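PILD processed protein (PDB 4D40) is a type IV pilin whose processed form probably assembles into pili on the surface of a metal-reducing bacterium. Local coordinates at residues G4-A9 with G70-D75. Numbering follows the deposited sequence.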
loop_
_atom_site.group_PDB
_atom_site.type_symbol
_atom_site.label_atom_id
_atom_site.label_comp_id
_atom_site.label_asym_id
_atom_site.label_seq_id
_atom_site.Cartn_x
_atom_site.Cartn_y
_atom_site.Cartn_z
ATOM N N GLY A 4 6.573 -7.855 12.642
ATOM C CA GLY A 4 6.778 -8.650 11.445
ATOM C C GLY A 4 5.620 -8.531 10.472
ATOM O O GLY A 4 5.813 -8.458 9.255
ATOM N N ARG A 5 4.404 -8.502 11.009
ATOM C CA ARG A 5 3.216 -8.410 10.175
ATOM C C ARG A 5 3.077 -7.030 9.531
ATOM O O ARG A 5 2.549 -6.911 8.427
ATOM C CB ARG A 5 1.970 -8.743 10.992
ATOM C CG ARG A 5 1.900 -10.203 11.396
ATOM C CD ARG A 5 0.535 -10.552 11.923
ATOM N NE ARG A 5 0.244 -9.882 13.187
ATOM C CZ ARG A 5 0.311 -10.452 14.388
ATOM N NH1 ARG A 5 0.665 -11.725 14.522
ATOM N NH2 ARG A 5 0.018 -9.742 15.468
ATOM N N ARG A 6 3.543 -5.995 10.226
ATOM C CA ARG A 6 3.601 -4.654 9.651
ATOM C C ARG A 6 4.535 -4.665 8.446
ATOM O O ARG A 6 4.226 -4.103 7.396
ATOM C CB ARG A 6 4.080 -3.629 10.687
ATOM C CG ARG A 6 4.004 -2.173 10.207
ATOM C CD ARG A 6 5.102 -1.315 10.826
ATOM N NE ARG A 6 5.123 -1.411 12.277
ATOM C CZ ARG A 6 6.173 -1.128 13.041
ATOM N NH1 ARG A 6 7.314 -0.714 12.503
ATOM N NH2 ARG A 6 6.082 -1.257 14.356
ATOM N N PHE A 7 5.678 -5.323 8.597
ATOM C CA PHE A 7 6.668 -5.343 7.529
ATOM C C PHE A 7 6.178 -6.210 6.368
ATOM O O PHE A 7 6.440 -5.897 5.201
ATOM C CB PHE A 7 8.019 -5.834 8.054
ATOM C CG PHE A 7 8.691 -4.881 9.021
ATOM C CD1 PHE A 7 8.581 -3.504 8.870
ATOM C CD2 PHE A 7 9.441 -5.368 10.076
ATOM C CE1 PHE A 7 9.196 -2.639 9.755
ATOM C CE2 PHE A 7 10.062 -4.505 10.968
ATOM C CZ PHE A 7 9.942 -3.140 10.804
ATOM N N ASP A 8 5.458 -7.287 6.683
ATOM C CA ASP A 8 4.800 -8.099 5.658
ATOM C C ASP A 8 3.841 -7.255 4.826
ATOM O O ASP A 8 3.797 -7.362 3.601
ATOM C CB ASP A 8 4.022 -9.261 6.282
ATOM C CG ASP A 8 4.919 -10.373 6.785
ATOM O OD1 ASP A 8 6.107 -10.428 6.395
ATOM O OD2 ASP A 8 4.418 -11.200 7.573
ATOM N N ALA A 9 3.053 -6.430 5.504
ATOM C CA ALA A 9 2.109 -5.551 4.824
ATOM C C ALA A 9 2.842 -4.551 3.939
ATOM O O ALA A 9 2.424 -4.280 2.811
ATOM C CB ALA A 9 1.237 -4.827 5.843
ATOM N N GLY A 70 -0.076 2.221 12.903
ATOM C CA GLY A 70 -1.422 2.381 12.389
ATOM C C GLY A 70 -1.523 2.096 10.907
ATOM O O GLY A 70 -0.950 1.131 10.398
ATOM N N THR A 71 -2.246 2.955 10.203
ATOM C CA THR A 71 -2.427 2.785 8.770
ATOM C C THR A 71 -1.168 3.157 8.009
ATOM O O THR A 71 -0.584 4.222 8.227
ATOM C CB THR A 71 -3.601 3.630 8.257
ATOM O OG1 THR A 71 -4.806 3.186 8.891
ATOM C CG2 THR A 71 -3.746 3.497 6.738
ATOM N N LEU A 72 -0.772 2.266 7.107
ATOM C CA LEU A 72 0.401 2.461 6.270
ATOM C C LEU A 72 -0.051 2.853 4.881
ATOM O O LEU A 72 -1.021 2.306 4.374
ATOM C CB LEU A 72 1.229 1.185 6.193
ATOM C CG LEU A 72 1.485 0.468 7.511
ATOM C CD1 LEU A 72 1.982 -0.938 7.227
ATOM C CD2 LEU A 72 2.473 1.234 8.363
ATOM N N SER A 73 0.636 3.797 4.253
ATOM C CA SER A 73 0.313 4.104 2.870
ATOM C C SER A 73 1.558 4.328 2.038
ATOM O O SER A 73 2.631 4.638 2.557
ATOM C CB SER A 73 -0.595 5.328 2.773
ATOM O OG SER A 73 0.092 6.507 3.126
ATOM N N LEU A 74 1.366 4.163 0.736
ATOM C CA LEU A 74 2.415 4.277 -0.269
ATOM C C LEU A 74 1.779 4.855 -1.528
ATOM O O LEU A 74 0.790 4.310 -2.012
ATOM C CB LEU A 74 3.033 2.907 -0.541
ATOM C CG LEU A 74 4.026 2.784 -1.697
ATOM C CD1 LEU A 74 5.147 3.774 -1.515
ATOM C CD2 LEU A 74 4.571 1.363 -1.777
ATOM N N ASP A 75 2.324 5.953 -2.057
ATOM C CA ASP A 75 1.746 6.574 -3.254
ATOM C C ASP A 75 2.615 6.397 -4.500
ATOM O O ASP A 75 3.657 5.734 -4.472
ATOM C CB ASP A 75 1.456 8.071 -3.019
ATOM C CG ASP A 75 2.708 8.937 -2.935
ATOM O OD1 ASP A 75 3.824 8.470 -3.227
ATOM O OD2 ASP A 75 2.550 10.126 -2.584
#
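Strand 72-75 passes the beginning of the long helix 2-27, and the two backbones come nearest at Ala9 and Leu72, whose CA atoms are 8.3 Å apart. At this separation the Leu72 side chain spans the gap, and the small Ala9 suits its place by presenting just a methyl to it. Leu72 points at the helix, and having CG anti to its carbonyl carbon (chi1 -46°) carries the branched end, CD1 foremost, toward the helix. CD1 rests against the helix surface between Arg6 and Ala9, 3.8 Å from Arg6 CG. The Ala9 CB lies 4.2 Å from Leu72 CD1. CD2 flanks the same arginine methylene, with 4.2 Å between Leu72 CD2 and Arg6 CG.

The Arg6 side chain crosses that of Leu72 at about a right angle. With CG anti to the backbone N (chi1 -173°), its aliphatic base meets the leucine, and bends at chi2 and chi3 turn the guanidinium toward polar partners. Arg6 NE forms a salt bridge with Asp67 and NH1 bonds to the carbonyl of Cys86, which is disulfide-bonded to Cys69.

This joins the helix to the antiparallel sheet packed against it, the core arrangement of type IV pilin globular domains. Leu13, Pro82 and Trp87 also touch Leu72. The side-chain contact is carbon against carbon, and the Arg6 carbonyl is merely brushed by a methyl. Buried Arg6 lends its CG methylene to the hydrophobic interior, while pairing with Asp67 and the bond to Cys86 O, beside the disulfide, probably offset the cost of burying its charge.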